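AxyAgu115A (Amphibacillus xylanus NBRC 15112, PDB 6NPS) acts as a family GH115 alpha-glucuronidase, a hemicellulase that probably removes glucuronic acid side groups from arabinoglucuronoxylan. Local coordinates at residues Cys250-Glu255 / Thr281-Asp286; Pro215-Ala220 / His246-Leu251; Phe222-Pro227 / Leu288-His293; Tyr259-Asp264 / Arg303-Thr308. The protein carries 3 engineered substitutions. All coordinates share one frame; numbering follows the deposited sequence.

Interaction 1 (Cys250-Glu255 / Thr281-Asp286); sequences CLRYGE and TKFWED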
loop_
_atom_site.group_PDB
_atom_site.type_symbol
_atom_site.label_atom_id
_atom_site.label_comp_id
_atom_site.label_asym_id
_atom_site.label_seq_id
_atom_site.Cartn_x
_atom_site.Cartn_y
_atom_site.Cartn_z
ATOM N N CYS A 250 -1.409 50.310 -10.311
ATOM C CA CYS A 250 -1.040 51.716 -10.192
ATOM C C CYS A 250 0.422 51.880 -9.804
ATOM O O CYS A 250 0.771 52.759 -9.010
ATOM C CB CYS A 250 -1.930 52.418 -9.169
ATOM S SG CYS A 250 -3.526 52.732 -9.896
ATOM N N LEU A 251 1.266 51.015 -10.352
ATOM C CA LEU A 251 2.734 51.122 -10.286
ATOM C C LEU A 251 3.278 50.876 -8.877
ATOM O O LEU A 251 4.351 51.376 -8.503
ATOM C CB LEU A 251 3.217 52.468 -10.838
ATOM C CG LEU A 251 2.722 52.780 -12.258
ATOM C CD1 LEU A 251 3.192 54.184 -12.696
ATOM C CD2 LEU A 251 3.180 51.681 -13.290
ATOM N N ARG A 252 2.542 50.086 -8.102
ATOM C CA ARG A 252 2.901 49.702 -6.740
ATOM C C ARG A 252 3.177 48.206 -6.724
ATOM O O ARG A 252 2.237 47.412 -6.873
ATOM C CB ARG A 252 1.750 50.020 -5.793
ATOM C CG ARG A 252 1.585 51.536 -5.584
ATOM C CD ARG A 252 2.782 52.100 -4.851
ATOM N NE ARG A 252 2.397 53.307 -4.125
ATOM C CZ ARG A 252 3.225 54.055 -3.395
ATOM N NH1 ARG A 252 4.512 53.733 -3.275
ATOM N NH2 ARG A 252 2.756 55.139 -2.778
ATOM N N TYR A 253 4.430 47.804 -6.479
ATOM C CA TYR A 253 4.671 46.358 -6.398
ATOM C C TYR A 253 4.204 45.808 -5.053
ATOM O O TYR A 253 4.020 46.552 -4.091
ATOM C CB TYR A 253 6.142 46.037 -6.634
ATOM C CG TYR A 253 6.481 46.321 -8.090
ATOM C CD1 TYR A 253 6.154 45.401 -9.088
ATOM C CD2 TYR A 253 7.046 47.550 -8.462
ATOM C CE1 TYR A 253 6.413 45.678 -10.427
ATOM C CE2 TYR A 253 7.314 47.821 -9.784
ATOM C CZ TYR A 253 6.999 46.870 -10.763
ATOM O OH TYR A 253 7.245 47.135 -12.092
ATOM N N GLY A 254 4.087 44.471 -4.988
ATOM C CA GLY A 254 3.297 43.830 -3.951
ATOM C C GLY A 254 3.801 44.048 -2.538
ATOM O O GLY A 254 3.020 43.964 -1.583
ATOM N N GLU A 255 5.095 44.317 -2.363
ATOM C CA GLU A 255 5.614 44.495 -1.007
ATOM C C GLU A 255 5.600 45.959 -0.535
ATOM O O GLU A 255 5.856 46.217 0.656
ATOM C CB GLU A 255 7.041 43.943 -0.913
ATOM C CG GLU A 255 7.135 42.422 -1.067
ATOM C CD GLU A 255 6.717 41.677 0.194
ATOM O OE1 GLU A 255 5.512 41.363 0.358
ATOM O OE2 GLU A 255 7.608 41.412 1.027
ATOM N N THR A 281 -6.528 54.975 -2.078
ATOM C CA THR A 281 -6.509 55.934 -3.182
ATOM C C THR A 281 -5.249 56.791 -3.164
ATOM O O THR A 281 -4.635 57.021 -4.212
ATOM C CB THR A 281 -7.749 56.822 -3.095
ATOM O OG1 THR A 281 -8.907 56.018 -3.332
ATOM C CG2 THR A 281 -7.685 57.950 -4.102
ATOM N N LYS A 282 -4.869 57.309 -1.986
ATOM C CA LYS A 282 -3.644 58.098 -1.886
ATOM C C LYS A 282 -2.419 57.220 -2.089
ATOM O O LYS A 282 -1.406 57.676 -2.634
ATOM C CB LYS A 282 -3.591 58.842 -0.520
ATOM C CG LYS A 282 -2.396 59.802 -0.388
ATOM C CD LYS A 282 -2.709 61.224 -0.887
ATOM C CE LYS A 282 -1.676 62.243 -0.399
ATOM N NZ LYS A 282 -2.267 63.288 0.491
ATOM N N PHE A 283 -2.517 55.938 -1.738
ATOM C CA PHE A 283 -1.446 55.004 -2.044
ATOM C C PHE A 283 -1.216 54.904 -3.553
ATOM O O PHE A 283 -0.078 55.035 -4.025
ATOM C CB PHE A 283 -1.779 53.649 -1.409
ATOM C CG PHE A 283 -0.724 52.592 -1.602
ATOM C CD1 PHE A 283 0.544 52.734 -1.042
ATOM C CD2 PHE A 283 -1.027 51.429 -2.299
ATOM C CE1 PHE A 283 1.522 51.707 -1.231
ATOM C CE2 PHE A 283 -0.069 50.412 -2.504
ATOM C CZ PHE A 283 1.209 50.548 -1.946
ATOM N N TRP A 284 -2.296 54.712 -4.332
ATOM C CA TRP A 284 -2.202 54.622 -5.789
ATOM C C TRP A 284 -1.771 55.952 -6.402
ATOM O O TRP A 284 -0.991 55.976 -7.364
ATOM C CB TRP A 284 -3.547 54.163 -6.364
ATOM C CG TRP A 284 -3.856 52.714 -6.052
ATOM C CD1 TRP A 284 -2.946 51.723 -5.812
ATOM C CD2 TRP A 284 -5.147 52.099 -5.973
ATOM N NE1 TRP A 284 -3.599 50.526 -5.583
ATOM C CE2 TRP A 284 -4.950 50.740 -5.684
ATOM C CE3 TRP A 284 -6.446 52.565 -6.153
ATOM C CZ2 TRP A 284 -6.009 49.842 -5.530
ATOM C CZ3 TRP A 284 -7.507 51.656 -6.007
ATOM C CH2 TRP A 284 -7.277 50.323 -5.691
ATOM N N GLU A 285 -2.272 57.059 -5.860
ATOM C CA GLU A 285 -1.849 58.387 -6.308
ATOM C C GLU A 285 -0.345 58.616 -6.111
ATOM O O GLU A 285 0.344 59.104 -7.014
ATOM C CB GLU A 285 -2.636 59.466 -5.547
ATOM C CG GLU A 285 -2.218 60.856 -5.945
ATOM C CD GLU A 285 -2.772 61.943 -5.003
ATOM O OE1 GLU A 285 -3.625 61.626 -4.145
ATOM O OE2 GLU A 285 -2.335 63.106 -5.128
ATOM N N ASP A 286 0.184 58.312 -4.916
ATOM C CA ASP A 286 1.618 58.499 -4.702
ATOM C C ASP A 286 2.445 57.541 -5.556
ATOM O O ASP A 286 3.545 57.898 -6.005
ATOM C CB ASP A 286 1.931 58.356 -3.215
ATOM C CG ASP A 286 1.517 59.629 -2.418
ATOM O OD1 ASP A 286 0.912 60.520 -3.059
ATOM O OD2 ASP A 286 1.793 59.751 -1.198
#

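Interaction 2 (Pro215-Ala220 / His246-Leu251); sequences PAMWSA and HHEPCL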
loop_
_atom_site.group_PDB
_atom_site.type_symbol
_atom_site.label_atom_id
_atom_site.label_comp_id
_atom_site.label_asym_id
_atom_site.label_seq_id
_atom_site.Cartn_x
_atom_site.Cartn_y
_atom_site.Cartn_z
ATOM N N PRO A 215 9.012 42.379 -12.813
ATOM C CA PRO A 215 10.190 42.062 -12.002
ATOM C C PRO A 215 9.844 41.181 -10.820
ATOM O O PRO A 215 8.679 40.878 -10.530
ATOM C CB PRO A 215 10.655 43.432 -11.523
ATOM C CG PRO A 215 9.362 44.193 -11.367
ATOM C CD PRO A 215 8.450 43.707 -12.482
ATOM N N ALA A 216 10.900 40.732 -10.147
ATOM C CA ALA A 216 10.708 39.971 -8.921
ATOM C C ALA A 216 10.001 40.832 -7.878
ATOM O O ALA A 216 10.227 42.051 -7.790
ATOM C CB ALA A 216 12.056 39.480 -8.389
ATOM N N MET A 217 9.107 40.197 -7.122
ATOM C CA MET A 217 8.195 40.917 -6.256
ATOM C C MET A 217 7.895 40.204 -4.949
ATOM O O MET A 217 7.123 40.746 -4.154
ATOM C CB MET A 217 6.863 41.189 -6.977
ATOM C CG MET A 217 6.315 39.928 -7.626
ATOM S SD MET A 217 5.016 38.993 -6.771
ATOM C CE MET A 217 3.590 39.604 -7.665
ATOM N N TRP A 218 8.469 39.029 -4.682
ATOM C CA TRP A 218 8.079 38.334 -3.454
ATOM C C TRP A 218 8.715 38.959 -2.217
ATOM O O TRP A 218 8.008 39.290 -1.254
ATOM C CB TRP A 218 8.401 36.839 -3.533
ATOM C CG TRP A 218 7.244 36.091 -4.113
ATOM C CD1 TRP A 218 6.120 36.637 -4.666
ATOM C CD2 TRP A 218 7.083 34.669 -4.204
ATOM N NE1 TRP A 218 5.275 35.652 -5.107
ATOM C CE2 TRP A 218 5.837 34.433 -4.833
ATOM C CE3 TRP A 218 7.866 33.571 -3.818
ATOM C CZ2 TRP A 218 5.358 33.144 -5.082
ATOM C CZ3 TRP A 218 7.389 32.296 -4.070
ATOM C CH2 TRP A 218 6.148 32.095 -4.696
ATOM N N SER A 219 10.044 39.075 -2.189
ATOM C CA SER A 219 10.755 39.749 -1.100
ATOM C C SER A 219 11.659 40.842 -1.667
ATOM O O SER A 219 12.833 40.999 -1.287
ATOM C CB SER A 219 11.560 38.765 -0.261
ATOM O OG SER A 219 12.848 38.588 -0.823
ATOM N N ALA A 220 11.117 41.575 -2.628
ATOM C CA ALA A 220 11.851 42.590 -3.357
ATOM C C ALA A 220 10.878 43.702 -3.694
ATOM O O ALA A 220 9.673 43.467 -3.829
ATOM C CB ALA A 220 12.469 42.026 -4.645
ATOM N N HIS A 246 -0.985 40.891 -11.797
ATOM C CA HIS A 246 -2.426 41.062 -11.675
ATOM C C HIS A 246 -2.859 41.720 -10.374
ATOM O O HIS A 246 -3.945 42.307 -10.333
ATOM C CB HIS A 246 -3.085 39.682 -11.795
ATOM C CG HIS A 246 -2.253 38.572 -11.229
ATOM N ND1 HIS A 246 -2.314 38.207 -9.900
ATOM C CD2 HIS A 246 -1.334 37.753 -11.805
ATOM C CE1 HIS A 246 -1.474 37.209 -9.680
ATOM N NE2 HIS A 246 -0.875 36.907 -10.821
ATOM N N HIS A 247 -2.051 41.606 -9.340
ATOM C CA HIS A 247 -2.358 42.197 -8.059
ATOM C C HIS A 247 -1.481 43.346 -7.655
ATOM O O HIS A 247 -1.314 43.571 -6.506
ATOM C CB HIS A 247 -2.380 41.170 -6.949
ATOM C CG HIS A 247 -1.081 40.498 -6.697
ATOM N ND1 HIS A 247 -0.285 40.807 -5.625
ATOM C CD2 HIS A 247 -0.474 39.477 -7.325
ATOM C CE1 HIS A 247 0.782 40.039 -5.629
ATOM N NE2 HIS A 247 0.687 39.214 -6.650
ATOM N N GLU A 248 -0.882 44.038 -8.599
ATOM C CA GLU A 248 -0.002 45.164 -8.296
ATOM C C GLU A 248 -0.416 46.390 -9.103
ATOM O O GLU A 248 0.350 46.870 -9.943
ATOM C CB GLU A 248 1.457 44.785 -8.554
ATOM C CG GLU A 248 1.968 43.609 -7.632
ATOM C CD GLU A 248 3.335 43.073 -8.081
ATOM O OE1 GLU A 248 3.459 42.626 -9.243
ATOM O OE2 GLU A 248 4.297 43.109 -7.283
ATOM N N PRO A 249 -1.598 46.954 -8.838
ATOM C CA PRO A 249 -2.064 48.102 -9.624
ATOM C C PRO A 249 -1.370 49.427 -9.303
ATOM O O PRO A 249 -0.809 49.647 -8.223
ATOM C CB PRO A 249 -3.551 48.191 -9.274
ATOM C CG PRO A 249 -3.668 47.535 -7.895
ATOM C CD PRO A 249 -2.646 46.452 -7.905
ATOM N N CYS A 250 -1.409 50.310 -10.311
ATOM C CA CYS A 250 -1.040 51.716 -10.192
ATOM C C CYS A 250 0.422 51.880 -9.804
ATOM O O CYS A 250 0.771 52.759 -9.010
ATOM C CB CYS A 250 -1.930 52.418 -9.169
ATOM S SG CYS A 250 -3.526 52.732 -9.896
ATOM N N LEU A 251 1.266 51.015 -10.352
ATOM C CA LEU A 251 2.734 51.122 -10.286
ATOM C C LEU A 251 3.278 50.876 -8.877
ATOM O O LEU A 251 4.351 51.376 -8.503
ATOM C CB LEU A 251 3.217 52.468 -10.838
ATOM C CG LEU A 251 2.722 52.780 -12.258
ATOM C CD1 LEU A 251 3.192 54.184 -12.696
ATOM C CD2 LEU A 251 3.180 51.681 -13.290
HETATM O O HOH W 1 5.759 42.107 -10.807
#

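Interaction 3 (Phe222-Pro227 / Leu288-His293); sequences FNDDGP and LKRTGH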
loop_
_atom_site.group_PDB
_atom_site.type_symbol
_atom_site.label_atom_id
_atom_site.label_comp_id
_atom_site.label_asym_id
_atom_site.label_seq_id
_atom_site.Cartn_x
_atom_site.Cartn_y
_atom_site.Cartn_z
ATOM N N PHE A 222 10.979 46.465 -6.644
ATOM C CA PHE A 222 11.729 46.886 -7.808
ATOM C C PHE A 222 11.932 48.395 -7.783
ATOM O O PHE A 222 13.021 48.873 -8.113
ATOM C CB PHE A 222 10.996 46.442 -9.056
ATOM C CG PHE A 222 11.698 46.795 -10.350
ATOM C CD1 PHE A 222 12.728 46.008 -10.848
ATOM C CD2 PHE A 222 11.316 47.940 -11.064
ATOM C CE1 PHE A 222 13.329 46.342 -12.101
ATOM C CE2 PHE A 222 11.934 48.299 -12.252
ATOM C CZ PHE A 222 12.924 47.477 -12.791
ATOM N N ASN A 223 10.918 49.152 -7.330
ATOM C CA ASN A 223 11.019 50.633 -7.325
ATOM C C ASN A 223 11.924 51.188 -6.240
ATOM O O ASN A 223 12.209 52.390 -6.264
ATOM C CB ASN A 223 9.648 51.283 -7.158
ATOM C CG ASN A 223 8.743 51.008 -8.342
ATOM O OD1 ASN A 223 9.208 50.924 -9.486
ATOM N ND2 ASN A 223 7.442 50.815 -8.076
ATOM N N ASP A 224 12.389 50.348 -5.304
ATOM C CA ASP A 224 13.118 50.792 -4.126
ATOM C C ASP A 224 14.475 50.130 -3.925
ATOM O O ASP A 224 15.226 50.591 -3.057
ATOM C CB ASP A 224 12.283 50.534 -2.860
ATOM C CG ASP A 224 10.913 51.215 -2.904
ATOM O OD1 ASP A 224 10.842 52.443 -2.633
ATOM O OD2 ASP A 224 9.908 50.527 -3.200
ATOM N N ASP A 225 14.803 49.064 -4.668
ATOM C CA ASP A 225 15.944 48.198 -4.376
ATOM C C ASP A 225 17.137 48.475 -5.274
ATOM O O ASP A 225 18.052 47.643 -5.339
ATOM C CB ASP A 225 15.566 46.720 -4.543
ATOM C CG ASP A 225 14.642 46.205 -3.438
ATOM O OD1 ASP A 225 14.480 46.898 -2.399
ATOM O OD2 ASP A 225 14.078 45.088 -3.620
ATOM N N GLY A 226 17.122 49.590 -6.016
ATOM C CA GLY A 226 18.103 49.850 -7.046
ATOM C C GLY A 226 19.552 49.811 -6.617
ATOM O O GLY A 226 20.398 49.320 -7.378
ATOM N N PRO A 227 19.909 50.337 -5.424
ATOM C CA PRO A 227 19.165 51.049 -4.366
ATOM C C PRO A 227 18.296 52.195 -4.906
ATOM O O PRO A 227 18.567 52.667 -6.012
ATOM C CB PRO A 227 20.272 51.599 -3.460
ATOM C CG PRO A 227 21.404 50.661 -3.652
ATOM C CD PRO A 227 21.348 50.266 -5.116
ATOM N N LEU A 288 1.568 56.556 -8.652
ATOM C CA LEU A 288 1.556 57.097 -10.007
ATOM C C LEU A 288 2.427 58.344 -10.118
ATOM O O LEU A 288 3.077 58.562 -11.150
ATOM C CB LEU A 288 0.113 57.409 -10.431
ATOM C CG LEU A 288 -0.832 56.208 -10.490
ATOM C CD1 LEU A 288 -2.277 56.700 -10.547
ATOM C CD2 LEU A 288 -0.507 55.280 -11.688
ATOM N N LYS A 289 2.445 59.180 -9.078
ATOM C CA LYS A 289 3.348 60.329 -9.064
ATOM C C LYS A 289 4.810 59.896 -9.050
ATOM O O LYS A 289 5.663 60.602 -9.592
ATOM C CB LYS A 289 3.070 61.207 -7.845
ATOM C CG LYS A 289 1.826 62.062 -7.932
ATOM C CD LYS A 289 1.787 63.063 -6.761
ATOM C CE LYS A 289 0.538 63.943 -6.810
ATOM N NZ LYS A 289 0.522 64.979 -5.727
ATOM N N ARG A 290 5.124 58.749 -8.433
ATOM C CA ARG A 290 6.525 58.399 -8.217
ATOM C C ARG A 290 7.175 57.815 -9.471
ATOM O O ARG A 290 8.342 58.099 -9.755
ATOM C CB ARG A 290 6.646 57.428 -7.042
ATOM C CG ARG A 290 7.958 57.534 -6.300
ATOM C CD ARG A 290 8.159 56.358 -5.362
ATOM N NE ARG A 290 9.555 56.223 -4.965
ATOM C CZ ARG A 290 10.139 55.060 -4.694
ATOM N NH1 ARG A 290 9.434 53.940 -4.778
ATOM N NH2 ARG A 290 11.419 55.012 -4.350
ATOM N N THR A 291 6.480 56.964 -10.221
ATOM C CA THR A 291 7.107 56.389 -11.405
ATOM C C THR A 291 6.235 56.529 -12.651
ATOM O O THR A 291 6.527 55.895 -13.674
ATOM C CB THR A 291 7.488 54.904 -11.175
ATOM O OG1 THR A 291 6.311 54.112 -11.024
ATOM C CG2 THR A 291 8.365 54.767 -9.943
ATOM N N GLY A 292 5.210 57.384 -12.618
ATOM C CA GLY A 292 4.336 57.510 -13.772
ATOM C C GLY A 292 5.006 58.074 -15.014
ATOM O O GLY A 292 4.493 57.884 -16.126
ATOM N N HIS A 293 6.146 58.728 -14.871
ATOM C CA HIS A 293 6.775 59.341 -16.041
ATOM C C HIS A 293 7.786 58.427 -16.730
ATOM O O HIS A 293 8.342 58.808 -17.771
ATOM C CB HIS A 293 7.445 60.653 -15.656
ATOM C CG HIS A 293 8.517 60.503 -14.625
ATOM N ND1 HIS A 293 8.252 60.144 -13.320
ATOM C CD2 HIS A 293 9.858 60.675 -14.703
ATOM C CE1 HIS A 293 9.383 60.101 -12.639
ATOM N NE2 HIS A 293 10.373 60.423 -13.453
HETATM O O HOH W 2 7.208 51.453 -11.646
#

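Interaction 4 (Tyr259-Asp264 / Arg303-Thr308); sequences YLRGPD and RGEADT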
loop_
_atom_site.group_PDB
_atom_site.type_symbol
_atom_site.label_atom_id
_atom_site.label_comp_id
_atom_site.label_asym_id
_atom_site.label_seq_id
_atom_site.Cartn_x
_atom_site.Cartn_y
_atom_site.Cartn_z
ATOM N N TYR A 259 5.326 48.236 3.956
ATOM C CA TYR A 259 6.217 49.174 4.643
ATOM C C TYR A 259 5.606 50.555 4.829
ATOM O O TYR A 259 6.104 51.330 5.649
ATOM C CB TYR A 259 7.530 49.354 3.860
ATOM C CG TYR A 259 8.367 48.097 3.687
ATOM C CD1 TYR A 259 9.425 47.813 4.552
ATOM C CD2 TYR A 259 8.107 47.202 2.654
ATOM C CE1 TYR A 259 10.195 46.671 4.391
ATOM C CE2 TYR A 259 8.869 46.050 2.492
ATOM C CZ TYR A 259 9.913 45.793 3.358
ATOM O OH TYR A 259 10.677 44.654 3.208
ATOM N N LEU A 260 4.569 50.896 4.059
ATOM C CA LEU A 260 3.962 52.222 4.087
ATOM C C LEU A 260 2.656 52.268 4.870
ATOM O O LEU A 260 2.170 53.364 5.167
ATOM C CB LEU A 260 3.716 52.713 2.642
ATOM C CG LEU A 260 4.967 52.807 1.772
ATOM C CD1 LEU A 260 4.636 53.151 0.338
ATOM C CD2 LEU A 260 5.974 53.763 2.308
ATOM N N ARG A 261 2.078 51.114 5.211
ATOM C CA ARG A 261 0.790 51.082 5.893
ATOM C C ARG A 261 0.964 51.279 7.397
ATOM O O ARG A 261 2.066 51.172 7.947
ATOM C CB ARG A 261 0.083 49.746 5.636
ATOM C CG ARG A 261 0.765 48.573 6.339
ATOM C CD ARG A 261 0.158 47.228 5.927
ATOM N NE ARG A 261 -1.148 47.050 6.551
ATOM C CZ ARG A 261 -2.054 46.168 6.132
ATOM N NH1 ARG A 261 -1.791 45.376 5.088
ATOM N NH2 ARG A 261 -3.223 46.079 6.754
ATOM N N GLY A 262 -0.150 51.544 8.072
ATOM C CA GLY A 262 -0.148 51.631 9.507
ATOM C C GLY A 262 -1.323 52.406 10.071
ATOM O O GLY A 262 -2.025 53.122 9.352
ATOM N N PRO A 263 -1.561 52.257 11.380
ATOM C CA PRO A 263 -2.704 52.938 12.035
ATOM C C PRO A 263 -2.752 54.451 11.858
ATOM O O PRO A 263 -3.839 55.035 11.958
ATOM C CB PRO A 263 -2.519 52.600 13.526
ATOM C CG PRO A 263 -1.696 51.354 13.539
ATOM C CD PRO A 263 -0.805 51.396 12.302
ATOM N N ASP A 264 -1.608 55.111 11.675
ATOM C CA ASP A 264 -1.548 56.561 11.547
ATOM C C ASP A 264 -0.989 56.987 10.199
ATOM O O ASP A 264 -0.532 58.121 10.050
ATOM C CB ASP A 264 -0.719 57.149 12.681
ATOM C CG ASP A 264 -1.284 56.791 14.028
ATOM O OD1 ASP A 264 -2.532 56.739 14.124
ATOM O OD2 ASP A 264 -0.511 56.563 14.984
ATOM N N ARG A 303 -6.645 42.863 -6.735
ATOM C CA ARG A 303 -6.710 41.512 -6.184
ATOM C C ARG A 303 -6.041 41.527 -4.804
ATOM O O ARG A 303 -5.316 42.468 -4.481
ATOM C CB ARG A 303 -6.008 40.517 -7.106
ATOM C CG ARG A 303 -6.879 40.000 -8.241
ATOM C CD ARG A 303 -6.212 38.843 -8.965
ATOM N NE ARG A 303 -6.410 37.575 -8.269
ATOM C CZ ARG A 303 -5.427 36.844 -7.754
ATOM N NH1 ARG A 303 -4.169 37.254 -7.857
ATOM N NH2 ARG A 303 -5.698 35.703 -7.137
ATOM N N GLY A 304 -6.277 40.497 -3.992
ATOM C CA GLY A 304 -5.691 40.441 -2.670
ATOM C C GLY A 304 -4.176 40.369 -2.725
ATOM O O GLY A 304 -3.557 40.105 -3.765
ATOM N N GLU A 305 -3.570 40.607 -1.563
ATOM C CA GLU A 305 -2.117 40.629 -1.449
ATOM C C GLU A 305 -1.535 39.222 -1.483
ATOM O O GLU A 305 -2.092 38.283 -0.898
ATOM C CB GLU A 305 -1.701 41.330 -0.161
ATOM C CG GLU A 305 -1.911 42.820 -0.200
ATOM C CD GLU A 305 -1.430 43.488 1.061
ATOM O OE1 GLU A 305 -1.626 42.907 2.155
ATOM O OE2 GLU A 305 -0.838 44.580 0.956
ATOM N N ALA A 306 -0.391 39.094 -2.163
ATOM C CA ALA A 306 0.300 37.819 -2.342
ATOM C C ALA A 306 -0.617 36.785 -2.997
ATOM O O ALA A 306 -0.826 35.685 -2.472
ATOM C CB ALA A 306 0.861 37.303 -1.012
ATOM N N ASP A 307 -1.167 37.155 -4.159
ATOM C CA ASP A 307 -1.966 36.262 -5.009
ATOM C C ASP A 307 -3.086 35.579 -4.216
ATOM O O ASP A 307 -3.179 34.351 -4.137
ATOM C CB ASP A 307 -1.072 35.228 -5.713
ATOM C CG ASP A 307 -1.806 34.464 -6.827
ATOM O OD1 ASP A 307 -2.504 35.110 -7.633
ATOM O OD2 ASP A 307 -1.680 33.218 -6.905
ATOM N N THR A 308 -3.939 36.406 -3.611
ATOM C CA THR A 308 -5.162 35.954 -2.963
ATOM C C THR A 308 -6.362 36.615 -3.640
ATOM O O THR A 308 -6.221 37.468 -4.524
ATOM C CB THR A 308 -5.154 36.251 -1.439
ATOM O OG1 THR A 308 -4.917 37.646 -1.195
ATOM C CG2 THR A 308 -4.083 35.417 -0.705
#

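Interaction 1 (Cys250-Glu255 / Thr281-Asp286)
F283 receives R252 at two places, its ring and its carbonyl. With CG swung opposite the backbone N (chi1 -178°), the ring lies almost flat against the guanidinium, the planes 9° apart and the centres 4.2 Å. The cation is displaced toward the rim of the ring, NE of R252 standing 3.4 Å from CE1 of F283, and CD of R252 adds a CH-pi contact. F283 O takes two bonds side-on, from R252 NE at 3.0 Å and from R252 NH2 at 3.1 Å; NE comes from above the carbonyl plane, NH2 along a lone pair. Next, W284 CD1 touches C250 CB at 3.6 Å, and C250 SG makes an oblique sulfur-aromatic contact with the five-membered ring of the indole. At D286, CB packs alongside R252 NH2, while its carboxylate turns to Y267. The remaining nitrogen of R252, NH1, pairs with E256. This cation-pi stack, with a carbonyl oxygen gripped side-on by two guanidinium nitrogens, fastens a beta-alpha loop to helix 277-291, in a domain consistent with a TIM barrel.

Interaction 2 (Pro215-Ala220 / His246-Leu251)
M217 reaches across to H247 and E248 with its terminal methyl, which touches both the imidazole and the carboxylate. CG occupies the crowded position between backbone N and carbonyl carbon (chi1 49°), and both later torsions sit near 99°, away from the usual staggered values, folding the chain back so that CE lands 3.1 Å from H247 NE2. That approach is tight and oblique to the ring. The same methyl lies 3.4 Å from E248 OE1, and M217 CB meets E248 OE2 at 3.2 Å, so the bent methionine crosses the glutamate obliquely, touching both carboxylate oxygens. E248, extended beyond CG, carries its own CG over a face of the H247 ring. No hydrogen bond joins the two segments directly; instead a water donates to E248 OE1 at 2.8 Å and to P215 O at 3.2 Å. S245 OG also bonds OE1 and G254 N bonds OE2, fixing the carboxylate's rotation. With an alanine here instead of E248, G254 N and S245 OG would probably lose their carboxylate partner, and a gap would open beside the methionine methyl. H246 NE2 binds a glycerol, probably from the crystallisation liquor, with H247 close by. Both segments follow parallel strands, 212-214 and 241-242, and such a packed pair of beta-alpha loops is consistent with a pocket at the C-terminal mouth of a TIM barrel.

Interaction 3 (Phe222-Pro227 / Leu288-His293)
D224 and R290 cross obliquely, the carboxylate and guanidinium planes 19° apart. A single oxygen, OD1 of D224, meets both terminal nitrogens from out of the guanidinium plane, 3.0 Å from R290 NH1 and 3.1 Å from R290 NH2. Both bonds are bent, at 127° and 123°, and are therefore weak. R290 runs fully extended from CG to NE, which lets the last part of helix 277-291 reach the loop. On the preceding residue, N223 CB lies 3.6 Å from R290 NH1, so the arginine tip also rests against aliphatic carbon. A second, milder meeting involves N223 and T291, where the threonine methyl CG2 comes within 4.0 Å of N223 OD1. T291 OG1 lies between the backbone N and the carbonyl carbon (chi1 67°), and this places it to share a water: the water donates to N223 OD1 at 3.0 Å and to T291 OG1 at 2.9 Å. N223 ND2, for its part, bonds E256, so the amide is held at both ends. A leucine in place of R290 would probably leave the D224 carboxylate without its cationic mate and cost the loop its ionic tie to the helix. The chemistry is thus an ion pair with poorly directed, weak hydrogen bonds in a partly exposed setting beside a water-bridged amide, implying an attachment made more by charge and shared solvent than by apolar packing.

Interaction 4 (Tyr259-Asp264 / Arg303-Thr308)
R261 and E305 bring together the end of helix 256-260 and the loop that follows strand 298-300, a beta-alpha connection of a domain consistent with a TIM barrel. Their attraction is ionic and long: R261 NH1 lies 3.8 Å from E305 OE1, and no hydrogen bond crosses. The oxygen stands at the edge of the guanidinium, near its plane, with the carboxylate turned 53° against it. E305 stretches out beyond CG to make this approach, whereas R261 bends at chi3 (-74°), and its NE has a closer partner in D269. The pair is a loose electrostatic contact on a partly exposed surface, the arginine being held mainly by D269.

Stronger salt bridging occurs within 303-308. R303 NH1 meets D307 OD1 at 2.7 Å on the anti side of the carboxylate, NH2 of R303 bonding the same oxygen weakly, and R303 NE pairs with E355. A306 and D307 both adopt left-handed backbone angles, curling the loop so that the aspartate comes back to the arginine.

Hydrogen bonds close the turn. G304 N reaches T308 O in a weak bond of 3.1 Å, and a side chain on that glycine would run into T308 OG1. This hydroxyl donates to E305 O at 2.9 Å, approaching from above the carbonyl plane.

How the interactions relate
All four interactions lie within the GH115 catalytic-family region, to the same side of the chain's centre, among loops and helices following parallel strands of an eight-stranded sheet. Interaction 1 occupies the middle: its centre is about 10 Å from each of the others, while the centres of interactions 3 and 4 stand about 18 Å apart and the two do not touch. Interactions 1 and 3 share helix 277-291; interactions 1 and 2 share C250 and L251, and Y253 packs on P215 between them. Interaction 2 closes before interaction 4 opens, yet H246 packs against R303. Together the contacts tie the loops after strands 212-214, 241-242 and 298-300 to one another and to helices 256-260 and 277-291.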